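Putative GH105 family protein (Salmonella enterica subsp. enterica serovar Paratyphi A, PDB 3QWT) is of unknown function but probably acts as a glycoside hydrolase of family GH105, built on an alpha/alpha toroid. Local coordinates at residues T170-V175 with T238-D243; E18-R23 with G327-I332; I40-E43 with F47-R50; V71-M76 with D94-R99. One frame throughout, in Å; residues are numbered along the deposited sequence.

Contacts 1 and 4 are buried, contacts 2 and 3 lie at the surface. The two buried ones are apolar packing between helices and meet each other: D243 of contact 1 probably hydrogen-bonds to Y74 of contact 4, while M172 packs on Y74 and M173 on V71. Contact 2 brings the arm ahead of helix 23-37 against the end of helix 318-330, joining residues more than 300 positions apart, with an aromatic ring beside an aliphatic and a charged side chain. Contact 3 is local and depends on one carboxylate bonded to main-chain N-H. No two contacts share a helix, and contacts 2 and 3 both lie far from the chain centre.

Contact 1 (T170-V175 with T238-D243); sequences TLMMTV and TIVIPD
M172, a selenomethionine, reaches from helix 170-184 to V240 and I239 on helix 231-248. Its CB lies 4.0 Å from V240 CG2. CG then stands anti to the backbone N (chi1 176°), and bends at chi2 and chi3 bring the selenium obliquely against the neighbouring side chains. There SE meets two methyl groups at once, V240 CG2 at 3.9 Å and I239 CG2 at the same 3.9 Å. Beyond it the terminal methyl turns to Y74 on helix 67-83, so this one flexible chain bridges three helices; methionine's long, unbranched chain suits a place where it must touch side chains of two other helices, selenium standing here in place of sulfur.

V240 does the complementary work with a short, branched side chain. Its CG2 comes to 3.7 Å from M172 CA and also lies beside L171 O, resting against the backbone, while CG1 turns to L171 CB. F198 of helix 188-205 packs on both L171 and V240.

The backbones are irregular on either side: T170 O accepts from both T174 N and V175 N in a wider, pi-type turn, and P242, having no N-H, accompanies a kink. The short helical segments approach to 9.4 Å at 49°, pointing broadly the same way. Helix 188-205 comes between them in sequence and packs against both, the buried helix-on-helix arrangement of an alpha/alpha toroid.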
loop_
_atom_site.group_PDB
_atom_site.type_symbol
_atom_site.label_atom_id
_atom_site.label_comp_id
_atom_site.label_asym_id
_atom_site.label_seq_id
_atom_site.Cartn_x
_atom_site.Cartn_y
_atom_site.Cartn_z
ATOM N N THR A 170 38.514 -0.667 -5.948
ATOM C CA THR A 170 37.372 -1.545 -6.099
ATOM C C THR A 170 36.095 -0.730 -6.054
ATOM O O THR A 170 35.152 -1.057 -6.744
ATOM C CB THR A 170 37.350 -2.616 -5.015
ATOM O OG1 THR A 170 38.555 -3.381 -5.099
ATOM C CG2 THR A 170 36.156 -3.539 -5.175
ATOM N N LEU A 171 36.063 0.348 -5.270
ATOM C CA LEU A 171 34.789 1.059 -5.131
ATOM C C LEU A 171 34.339 1.676 -6.449
ATOM O O LEU A 171 33.140 1.759 -6.718
ATOM C CB LEU A 171 34.800 2.085 -3.984
ATOM C CG LEU A 171 34.755 1.439 -2.588
ATOM C CD1 LEU A 171 35.258 2.385 -1.513
ATOM C CD2 LEU A 171 33.351 0.932 -2.241
HETATM N N MSE A 172 35.303 2.079 -7.274
HETATM C CA MSE A 172 35.001 2.718 -8.544
HETATM C C MSE A 172 34.755 1.706 -9.673
HETATM O O MSE A 172 33.821 1.867 -10.471
HETATM C CB MSE A 172 36.134 3.678 -8.942
HETATM C CG MSE A 172 35.976 4.340 -10.308
HETATM SE SE MSE A 172 34.581 5.711 -10.333
HETATM C CE MSE A 172 33.407 4.893 -11.661
HETATM N N MSE A 173 35.594 0.675 -9.735
HETATM C CA MSE A 173 35.607 -0.250 -10.870
HETATM C C MSE A 173 34.550 -1.365 -10.836
HETATM O O MSE A 173 34.225 -1.923 -11.882
HETATM C CB MSE A 173 36.975 -0.898 -11.012
HETATM C CG MSE A 173 38.142 0.071 -10.917
HETATM SE SE MSE A 173 37.897 1.707 -11.940
HETATM C CE MSE A 173 39.343 2.721 -11.078
ATOM N N THR A 174 34.042 -1.715 -9.655
ATOM C CA THR A 174 33.044 -2.789 -9.553
ATOM C C THR A 174 31.843 -2.443 -8.681
ATOM O O THR A 174 30.706 -2.710 -9.050
ATOM C CB THR A 174 33.674 -4.126 -9.063
ATOM O OG1 THR A 174 34.491 -4.660 -10.103
ATOM C CG2 THR A 174 32.611 -5.160 -8.739
ATOM N N VAL A 175 32.078 -1.866 -7.516
ATOM C CA VAL A 175 30.947 -1.569 -6.669
ATOM C C VAL A 175 29.954 -0.614 -7.327
ATOM O O VAL A 175 28.770 -0.903 -7.397
ATOM C CB VAL A 175 31.338 -0.990 -5.315
ATOM C CG1 VAL A 175 30.079 -0.888 -4.456
ATOM C CG2 VAL A 175 32.371 -1.867 -4.654
ATOM N N THR A 238 36.132 10.223 -3.342
ATOM C CA THR A 238 35.523 11.524 -3.490
ATOM C C THR A 238 34.591 11.517 -4.693
ATOM O O THR A 238 33.654 12.308 -4.763
ATOM C CB THR A 238 36.571 12.594 -3.713
ATOM O OG1 THR A 238 37.775 12.213 -3.041
ATOM C CG2 THR A 238 36.076 13.901 -3.173
ATOM N N ILE A 239 34.878 10.637 -5.648
ATOM C CA ILE A 239 34.042 10.484 -6.835
ATOM C C ILE A 239 32.837 9.596 -6.557
ATOM O O ILE A 239 31.707 9.950 -6.896
ATOM C CB ILE A 239 34.828 9.846 -7.977
ATOM C CG1 ILE A 239 35.830 10.855 -8.559
ATOM C CG2 ILE A 239 33.865 9.328 -9.031
ATOM C CD1 ILE A 239 36.834 10.267 -9.545
ATOM N N VAL A 240 33.091 8.449 -5.922
ATOM C CA VAL A 240 32.084 7.406 -5.789
ATOM C C VAL A 240 31.013 7.729 -4.751
ATOM O O VAL A 240 29.818 7.540 -4.988
ATOM C CB VAL A 240 32.725 6.057 -5.434
ATOM C CG1 VAL A 240 31.672 5.086 -4.996
ATOM C CG2 VAL A 240 33.456 5.496 -6.615
ATOM N N ILE A 241 31.427 8.209 -3.592
ATOM C CA ILE A 241 30.446 8.472 -2.552
ATOM C C ILE A 241 29.301 9.368 -3.059
ATOM O O ILE A 241 28.126 9.085 -2.813
ATOM C CB ILE A 241 31.092 9.047 -1.287
ATOM C CG1 ILE A 241 31.980 7.976 -0.644
ATOM C CG2 ILE A 241 30.019 9.512 -0.297
ATOM C CD1 ILE A 241 32.755 8.445 0.573
ATOM N N PRO A 242 29.638 10.443 -3.773
ATOM C CA PRO A 242 28.563 11.324 -4.218
ATOM C C PRO A 242 27.725 10.647 -5.282
ATOM O O PRO A 242 26.501 10.792 -5.275
ATOM C CB PRO A 242 29.318 12.521 -4.810
ATOM C CG PRO A 242 30.611 12.519 -4.092
ATOM C CD PRO A 242 30.959 11.067 -3.937
ATOM N N ASP A 243 28.366 9.901 -6.177
ATOM C CA ASP A 243 27.600 9.222 -7.219
ATOM C C ASP A 243 26.750 8.105 -6.642
ATOM O O ASP A 243 25.609 7.902 -7.051
ATOM C CB ASP A 243 28.520 8.720 -8.332
ATOM C CG ASP A 243 28.987 9.849 -9.244
ATOM O OD1 ASP A 243 28.773 11.035 -8.908
ATOM O OD2 ASP A 243 29.565 9.549 -10.291
#

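Contact 2 (E18-R23 with G327-I332); sequences EHFIAR and GIVKHI
F20 lies in an irregular segment of chain just ahead of helix 23-37, facing V329 and K330 in the last turn of helix 318-330, which ends as H331 leaves helical geometry. In the alpha/alpha toroid this brings the N-terminal arm against a helix from near the other end of the chain. A22 is the N-cap of helix 23-37, and its N-H is bonded to the carboxylate of E25.

The ring of F20 is aimed at the helix by an uncommon first torsion, with CG between the backbone N and the carbonyl carbon (chi1 76°). Its CZ approaches V329 CG2 at 4.5 Å, and that methyl sits at the ring edge, near its plane. I21 CG2 lies over one face of the F20 ring, 3.5 Å above the plane and offset toward the rim. K330 bends at chi2 and chi3 so that NZ comes obliquely to within 4.0 Å of F20 CE1; a long lysine suits an exposed helix end, since its flexible chain can fold over to the ring. F20 also packs on I325 and R326 of helix 318-330 and on Y376 of helix 363-377.

H331 closes the helix end with its own side chain: ND1 donates to G327 O at 2.8 Å, the N-H...O angle 150° and the donor tilted 33° from the carbonyl plane.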
loop_
_atom_site.group_PDB
_atom_site.type_symbol
_atom_site.label_atom_id
_atom_site.label_comp_id
_atom_site.label_asym_id
_atom_site.label_seq_id
_atom_site.Cartn_x
_atom_site.Cartn_y
_atom_site.Cartn_z
ATOM N N GLU A 18 31.991 35.612 -11.364
ATOM C CA GLU A 18 33.352 35.873 -11.807
ATOM C C GLU A 18 33.938 34.627 -12.458
ATOM O O GLU A 18 34.729 33.906 -11.853
ATOM C CB GLU A 18 34.224 36.331 -10.635
ATOM C CG GLU A 18 35.618 36.800 -11.044
ATOM C CD GLU A 18 36.716 35.857 -10.576
ATOM O OE1 GLU A 18 36.544 35.226 -9.508
ATOM O OE2 GLU A 18 37.747 35.747 -11.280
ATOM N N HIS A 19 33.540 34.366 -13.695
ATOM C CA HIS A 19 34.057 33.212 -14.400
ATOM C C HIS A 19 35.432 33.508 -14.956
ATOM O O HIS A 19 35.597 34.345 -15.845
ATOM C CB HIS A 19 33.108 32.781 -15.512
ATOM C CG HIS A 19 31.813 32.226 -15.009
ATOM N ND1 HIS A 19 30.621 32.386 -15.681
ATOM C CD2 HIS A 19 31.523 31.518 -13.892
ATOM C CE1 HIS A 19 29.654 31.799 -15.003
ATOM N NE2 HIS A 19 30.175 31.261 -13.915
ATOM N N PHE A 20 36.427 32.818 -14.419
ATOM C CA PHE A 20 37.780 33.007 -14.892
ATOM C C PHE A 20 37.909 32.463 -16.309
ATOM O O PHE A 20 38.754 32.912 -17.075
ATOM C CB PHE A 20 38.791 32.364 -13.939
ATOM C CG PHE A 20 38.877 30.871 -14.043
ATOM C CD1 PHE A 20 39.857 30.278 -14.809
ATOM C CD2 PHE A 20 38.008 30.065 -13.346
ATOM C CE1 PHE A 20 39.953 28.919 -14.889
ATOM C CE2 PHE A 20 38.109 28.700 -13.422
ATOM C CZ PHE A 20 39.079 28.126 -14.191
ATOM N N ILE A 21 37.047 31.514 -16.662
ATOM C CA ILE A 21 37.078 30.934 -18.002
ATOM C C ILE A 21 35.662 30.868 -18.556
ATOM O O ILE A 21 34.729 30.537 -17.829
ATOM C CB ILE A 21 37.737 29.536 -17.972
ATOM C CG1 ILE A 21 37.867 28.960 -19.377
ATOM C CG2 ILE A 21 36.989 28.587 -17.013
ATOM C CD1 ILE A 21 38.331 27.523 -19.390
ATOM N N ALA A 22 35.475 31.203 -19.827
ATOM C CA ALA A 22 34.112 31.286 -20.354
ATOM C C ALA A 22 33.525 29.924 -20.681
ATOM O O ALA A 22 34.250 28.997 -21.040
ATOM C CB ALA A 22 34.032 32.199 -21.544
ATOM N N ARG A 23 32.202 29.815 -20.553
ATOM C CA ARG A 23 31.525 28.555 -20.793
ATOM C C ARG A 23 32.033 27.832 -22.036
ATOM O O ARG A 23 32.411 26.662 -21.977
ATOM C CB ARG A 23 30.007 28.732 -20.917
ATOM C CG ARG A 23 29.276 27.373 -21.011
ATOM C CD ARG A 23 27.808 27.494 -21.324
ATOM N NE ARG A 23 27.601 28.121 -22.622
ATOM C CZ ARG A 23 26.409 28.380 -23.141
ATOM N NH1 ARG A 23 25.306 28.056 -22.478
ATOM N NH2 ARG A 23 26.323 28.961 -24.328
ATOM N N GLY A 327 43.846 25.072 -11.425
ATOM C CA GLY A 327 45.009 24.218 -11.567
ATOM C C GLY A 327 44.889 23.199 -12.692
ATOM O O GLY A 327 45.838 23.011 -13.464
ATOM N N ILE A 328 43.733 22.539 -12.796
ATOM C CA ILE A 328 43.530 21.516 -13.828
ATOM C C ILE A 328 43.622 22.114 -15.223
ATOM O O ILE A 328 44.219 21.528 -16.128
ATOM C CB ILE A 328 42.167 20.785 -13.697
ATOM C CG1 ILE A 328 42.125 19.900 -12.446
ATOM C CG2 ILE A 328 41.903 19.919 -14.933
ATOM C CD1 ILE A 328 43.145 18.781 -12.484
ATOM N N VAL A 329 43.003 23.273 -15.402
ATOM C CA VAL A 329 43.049 23.929 -16.688
ATOM C C VAL A 329 44.502 24.274 -17.016
ATOM O O VAL A 329 44.954 24.049 -18.134
ATOM C CB VAL A 329 42.168 25.187 -16.721
ATOM C CG1 VAL A 329 42.451 26.003 -17.977
ATOM C CG2 VAL A 329 40.707 24.800 -16.663
ATOM N N LYS A 330 45.234 24.788 -16.029
ATOM C CA LYS A 330 46.650 25.100 -16.220
ATOM C C LYS A 330 47.443 23.895 -16.708
ATOM O O LYS A 330 48.437 24.045 -17.424
ATOM C CB LYS A 330 47.270 25.645 -14.930
ATOM C CG LYS A 330 47.472 27.157 -14.918
ATOM C CD LYS A 330 46.190 27.898 -15.309
ATOM C CE LYS A 330 45.258 28.125 -14.117
ATOM N NZ LYS A 330 43.889 28.537 -14.548
ATOM N N HIS A 331 47.004 22.699 -16.330
ATOM C CA HIS A 331 47.764 21.495 -16.637
ATOM C C HIS A 331 47.283 20.751 -17.877
ATOM O O HIS A 331 47.753 19.652 -18.171
ATOM C CB HIS A 331 47.777 20.545 -15.444
ATOM C CG HIS A 331 48.724 20.949 -14.365
ATOM N ND1 HIS A 331 48.519 22.056 -13.572
ATOM C CD2 HIS A 331 49.888 20.396 -13.949
ATOM C CE1 HIS A 331 49.514 22.165 -12.708
ATOM N NE2 HIS A 331 50.357 21.170 -12.918
ATOM N N ILE A 332 46.338 21.335 -18.596
ATOM C CA ILE A 332 45.931 20.769 -19.868
ATOM C C ILE A 332 46.794 21.361 -20.993
ATOM O O ILE A 332 46.798 22.573 -21.220
ATOM C CB ILE A 332 44.435 20.995 -20.113
ATOM C CG1 ILE A 332 43.622 20.381 -18.962
ATOM C CG2 ILE A 332 44.017 20.399 -21.442
ATOM C CD1 ILE A 332 42.116 20.472 -19.143
#

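Contact 3 (I40-E43 with F47-R50); sequences IKDE and FLLR
D42 holds CG anti to its own nitrogen (chi1 -173°), which extends the carboxylate across the bend of the chain to the backbone of F47; F47 in turn sets its CG beside its backbone N, anti to the carbonyl carbon, bringing the ring round toward the same carboxylate. The bond that results runs from F47 N to D42 OD2, 2.8 Å long with an N-H...O angle of 152°. It reaches OD2 on the syn side, somewhat out of the carboxylate plane.

A short acidic side chain suits this place, since it can turn back and take up the N-H of a residue five positions on. The bond closes a surface loop, about 21 Å from the centre of the chain, that leads into strand 49-50, which pairs antiparallel with strand 56-57.

Apolar atoms fill in around the carboxylate. F47 CD2 lies 3.7 Å from D42 OD1, the ring and carboxylate planes 42° apart, and L48 CG comes to 3.7 Å from D42 OD2. K60 touches both D42 and F47, and the F47 ring also meets that of F343. On the far side of D42, K41 NZ and E43 OE2 form a salt bridge at 3.0 Å.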
loop_
_atom_site.group_PDB
_atom_site.type_symbol
_atom_site.label_atom_id
_atom_site.label_comp_id
_atom_site.label_asym_id
_atom_site.label_seq_id
_atom_site.Cartn_x
_atom_site.Cartn_y
_atom_site.Cartn_z
ATOM N N ILE A 40 45.466 8.509 -27.913
ATOM C CA ILE A 40 46.632 8.124 -27.128
ATOM C C ILE A 40 47.253 6.865 -27.719
ATOM O O ILE A 40 46.541 5.958 -28.148
ATOM C CB ILE A 40 46.265 7.868 -25.656
ATOM C CG1 ILE A 40 45.573 9.095 -25.057
ATOM C CG2 ILE A 40 47.504 7.505 -24.854
ATOM C CD1 ILE A 40 46.530 10.102 -24.460
ATOM N N LYS A 41 48.581 6.811 -27.744
ATOM C CA LYS A 41 49.275 5.685 -28.331
ATOM C C LYS A 41 50.488 5.370 -27.485
ATOM O O LYS A 41 51.250 6.269 -27.128
ATOM C CB LYS A 41 49.704 6.028 -29.759
ATOM C CG LYS A 41 50.229 4.859 -30.559
ATOM C CD LYS A 41 50.087 5.126 -32.053
ATOM C CE LYS A 41 51.416 5.506 -32.701
ATOM N NZ LYS A 41 52.292 4.323 -32.968
ATOM N N ASP A 42 50.656 4.101 -27.134
ATOM C CA ASP A 42 51.906 3.678 -26.534
ATOM C C ASP A 42 52.894 3.361 -27.657
ATOM O O ASP A 42 52.831 2.293 -28.272
ATOM C CB ASP A 42 51.715 2.469 -25.624
ATOM C CG ASP A 42 52.981 2.116 -24.865
ATOM O OD1 ASP A 42 53.929 2.941 -24.889
ATOM O OD2 ASP A 42 53.024 1.026 -24.245
ATOM N N GLU A 43 53.778 4.319 -27.927
ATOM C CA GLU A 43 54.781 4.209 -28.991
ATOM C C GLU A 43 55.801 3.124 -28.675
ATOM O O GLU A 43 56.012 2.207 -29.469
ATOM C CB GLU A 43 55.508 5.545 -29.167
ATOM C CG GLU A 43 54.597 6.759 -29.260
ATOM C CD GLU A 43 53.902 6.859 -30.603
ATOM O OE1 GLU A 43 53.050 7.759 -30.767
ATOM O OE2 GLU A 43 54.209 6.039 -31.495
ATOM N N PHE A 47 54.380 0.363 -21.916
ATOM C CA PHE A 47 53.363 0.312 -20.861
ATOM C C PHE A 47 52.426 -0.889 -20.929
ATOM O O PHE A 47 51.681 -1.147 -19.988
ATOM C CB PHE A 47 52.562 1.609 -20.827
ATOM C CG PHE A 47 53.365 2.797 -20.388
ATOM C CD1 PHE A 47 53.839 2.879 -19.094
ATOM C CD2 PHE A 47 53.644 3.832 -21.269
ATOM C CE1 PHE A 47 54.585 3.971 -18.679
ATOM C CE2 PHE A 47 54.389 4.934 -20.858
ATOM C CZ PHE A 47 54.860 5.002 -19.562
ATOM N N LEU A 48 52.486 -1.621 -22.039
ATOM C CA LEU A 48 51.614 -2.768 -22.278
ATOM C C LEU A 48 51.646 -3.827 -21.181
ATOM O O LEU A 48 52.713 -4.207 -20.699
ATOM C CB LEU A 48 51.985 -3.426 -23.600
ATOM C CG LEU A 48 51.908 -2.499 -24.804
ATOM C CD1 LEU A 48 52.658 -3.109 -25.987
ATOM C CD2 LEU A 48 50.443 -2.205 -25.143
ATOM N N LEU A 49 50.460 -4.312 -20.811
ATOM C CA LEU A 49 50.319 -5.391 -19.844
ATOM C C LEU A 49 50.521 -6.720 -20.540
ATOM O O LEU A 49 49.820 -7.033 -21.506
ATOM C CB LEU A 49 48.922 -5.365 -19.236
ATOM C CG LEU A 49 48.707 -5.790 -17.777
ATOM C CD1 LEU A 49 47.435 -6.652 -17.668
ATOM C CD2 LEU A 49 49.920 -6.500 -17.145
ATOM N N ARG A 50 51.472 -7.504 -20.047
ATOM C CA ARG A 50 51.801 -8.782 -20.665
ATOM C C ARG A 50 51.609 -9.922 -19.670
ATOM O O ARG A 50 52.038 -9.832 -18.520
ATOM C CB ARG A 50 53.241 -8.770 -21.206
ATOM C CG ARG A 50 53.838 -7.372 -21.375
ATOM C CD ARG A 50 55.197 -7.395 -22.082
ATOM N NE ARG A 50 55.055 -7.642 -23.513
ATOM C CZ ARG A 50 55.219 -6.722 -24.462
ATOM N NH1 ARG A 50 55.557 -5.479 -24.138
ATOM N NH2 ARG A 50 55.055 -7.053 -25.737
#

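Contact 4 (V71-M76 with D94-R99); sequences VGLYGM and DWFADR
L73 and W95 meet with their side chains crossed at about a right angle, the leucine from helix 67-83 set over a face of the indole from helix 86-102. CD1 stands above the six-membered ring, 3.9 Å from its centroid and 22° off the normal, a CH-pi contact. Its closest ring atom is W95 CE3, 3.6 Å from L73 CD1, so the methyl is displaced toward the rim. The other branch reaches back along the tryptophan stem, L73 CD2 lying 3.9 Å from W95 CB. A branched aliphatic chain suits the site because its two methyls can divide between ring and stem.

W95 presents this face because its CG is anti to the backbone N (chi1 -171°), directing the indole toward helix 67-83. Its opposite face is covered by R99 CG, over the ring centre one turn further along the same helix. The indole is thus sandwiched between aliphatic groups. F96 adds a third surface: its CZ touches L73 CD1 at 3.9 Å, and its CD1 lies in plane at the indole edge.

The aromatic neighbourhood continues with W62 and W65, both against W95, while L73 also packs on P114 and T117 of helix 114-125. Helices 67-83 and 86-102 are consecutive, joined by a very short turn, and pack here as a helical hairpin, consistent with the alpha/alpha toroid of the six-hairpin clan.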
loop_
_atom_site.group_PDB
_atom_site.type_symbol
_atom_site.label_atom_id
_atom_site.label_comp_id
_atom_site.label_asym_id
_atom_site.label_seq_id
_atom_site.Cartn_x
_atom_site.Cartn_y
_atom_site.Cartn_z
ATOM N N VAL A 71 36.878 4.155 -16.771
ATOM C CA VAL A 71 36.826 5.522 -16.294
ATOM C C VAL A 71 36.651 6.473 -17.466
ATOM O O VAL A 71 35.831 7.390 -17.412
ATOM C CB VAL A 71 38.080 5.902 -15.478
ATOM C CG1 VAL A 71 38.035 7.370 -15.123
ATOM C CG2 VAL A 71 38.151 5.061 -14.213
ATOM N N GLY A 72 37.400 6.240 -18.540
ATOM C CA GLY A 72 37.249 7.048 -19.740
ATOM C C GLY A 72 35.805 7.159 -20.218
ATOM O O GLY A 72 35.290 8.255 -20.429
ATOM N N LEU A 73 35.140 6.022 -20.387
ATOM C CA LEU A 73 33.763 6.038 -20.874
ATOM C C LEU A 73 32.836 6.821 -19.927
ATOM O O LEU A 73 31.892 7.476 -20.363
ATOM C CB LEU A 73 33.236 4.606 -21.091
ATOM C CG LEU A 73 33.954 3.745 -22.157
ATOM C CD1 LEU A 73 33.821 2.251 -21.846
ATOM C CD2 LEU A 73 33.456 4.043 -23.581
ATOM N N TYR A 74 33.097 6.748 -18.630
ATOM C CA TYR A 74 32.205 7.382 -17.659
ATOM C C TYR A 74 32.320 8.907 -17.749
ATOM O O TYR A 74 31.318 9.626 -17.774
ATOM C CB TYR A 74 32.537 6.883 -16.258
ATOM C CG TYR A 74 31.538 7.223 -15.193
ATOM C CD1 TYR A 74 30.182 7.017 -15.394
ATOM C CD2 TYR A 74 31.956 7.713 -13.961
ATOM C CE1 TYR A 74 29.265 7.312 -14.407
ATOM C CE2 TYR A 74 31.054 8.008 -12.970
ATOM C CZ TYR A 74 29.701 7.803 -13.195
ATOM O OH TYR A 74 28.791 8.093 -12.205
ATOM N N GLY A 75 33.553 9.397 -17.826
ATOM C CA GLY A 75 33.784 10.818 -18.004
ATOM C C GLY A 75 33.090 11.330 -19.255
ATOM O O GLY A 75 32.400 12.344 -19.223
HETATM N N MSE A 76 33.272 10.622 -20.364
HETATM C CA MSE A 76 32.555 10.936 -21.598
HETATM C C MSE A 76 31.047 10.913 -21.382
HETATM O O MSE A 76 30.332 11.820 -21.832
HETATM C CB MSE A 76 32.916 9.938 -22.698
HETATM C CG MSE A 76 34.325 10.089 -23.235
HETATM SE SE MSE A 76 34.667 8.831 -24.708
HETATM C CE MSE A 76 36.564 9.207 -24.965
ATOM N N ASP A 94 30.634 3.213 -30.131
ATOM C CA ASP A 94 31.666 2.593 -30.952
ATOM C C ASP A 94 32.627 1.747 -30.114
ATOM O O ASP A 94 32.947 0.628 -30.489
ATOM C CB ASP A 94 32.448 3.638 -31.757
ATOM C CG ASP A 94 31.644 4.214 -32.909
ATOM O OD1 ASP A 94 30.591 3.637 -33.259
ATOM O OD2 ASP A 94 32.077 5.247 -33.462
ATOM N N TRP A 95 33.098 2.278 -28.990
ATOM C CA TRP A 95 33.995 1.496 -28.156
ATOM C C TRP A 95 33.346 0.168 -27.793
ATOM O O TRP A 95 33.976 -0.890 -27.874
ATOM C CB TRP A 95 34.361 2.241 -26.879
ATOM C CG TRP A 95 35.441 1.558 -26.090
ATOM C CD1 TRP A 95 36.792 1.788 -26.183
ATOM C CD2 TRP A 95 35.277 0.544 -25.087
ATOM N NE1 TRP A 95 37.465 0.987 -25.304
ATOM C CE2 TRP A 95 36.569 0.213 -24.616
ATOM C CE3 TRP A 95 34.166 -0.111 -24.534
ATOM C CZ2 TRP A 95 36.786 -0.747 -23.618
ATOM C CZ3 TRP A 95 34.380 -1.065 -23.539
ATOM C CH2 TRP A 95 35.684 -1.370 -23.089
ATOM N N PHE A 96 32.090 0.224 -27.372
ATOM C CA PHE A 96 31.384 -0.995 -27.005
ATOM C C PHE A 96 31.215 -1.947 -28.180
ATOM O O PHE A 96 31.423 -3.144 -28.038
ATOM C CB PHE A 96 30.029 -0.691 -26.363
ATOM C CG PHE A 96 30.132 -0.283 -24.926
ATOM C CD1 PHE A 96 30.718 -1.127 -24.001
ATOM C CD2 PHE A 96 29.653 0.946 -24.501
ATOM C CE1 PHE A 96 30.836 -0.759 -22.676
ATOM C CE2 PHE A 96 29.759 1.319 -23.174
ATOM C CZ PHE A 96 30.353 0.466 -22.264
ATOM N N ALA A 97 30.842 -1.419 -29.338
ATOM C CA ALA A 97 30.628 -2.267 -30.504
ATOM C C ALA A 97 31.948 -2.942 -30.909
ATOM O O ALA A 97 32.014 -4.157 -31.145
ATOM C CB ALA A 97 30.054 -1.455 -31.645
ATOM N N ASP A 98 33.008 -2.151 -30.955
ATOM C CA ASP A 98 34.318 -2.673 -31.304
ATOM C C ASP A 98 34.759 -3.765 -30.335
ATOM O O ASP A 98 35.219 -4.823 -30.756
ATOM C CB ASP A 98 35.358 -1.543 -31.331
ATOM C CG ASP A 98 35.134 -0.564 -32.478
ATOM O OD1 ASP A 98 34.341 -0.879 -33.398
ATOM O OD2 ASP A 98 35.762 0.514 -32.464
ATOM N N ARG A 99 34.628 -3.515 -29.038
ATOM C CA ARG A 99 35.103 -4.478 -28.054
ATOM C C ARG A 99 34.256 -5.746 -28.112
ATOM O O ARG A 99 34.741 -6.859 -27.904
ATOM C CB ARG A 99 35.040 -3.888 -26.646
ATOM C CG ARG A 99 35.878 -2.641 -26.414
ATOM C CD ARG A 99 37.369 -2.932 -26.412
ATOM N NE ARG A 99 37.911 -3.133 -27.748
ATOM C CZ ARG A 99 38.221 -2.151 -28.595
ATOM N NH1 ARG A 99 38.717 -2.433 -29.793
ATOM N NH2 ARG A 99 38.023 -0.890 -28.252
#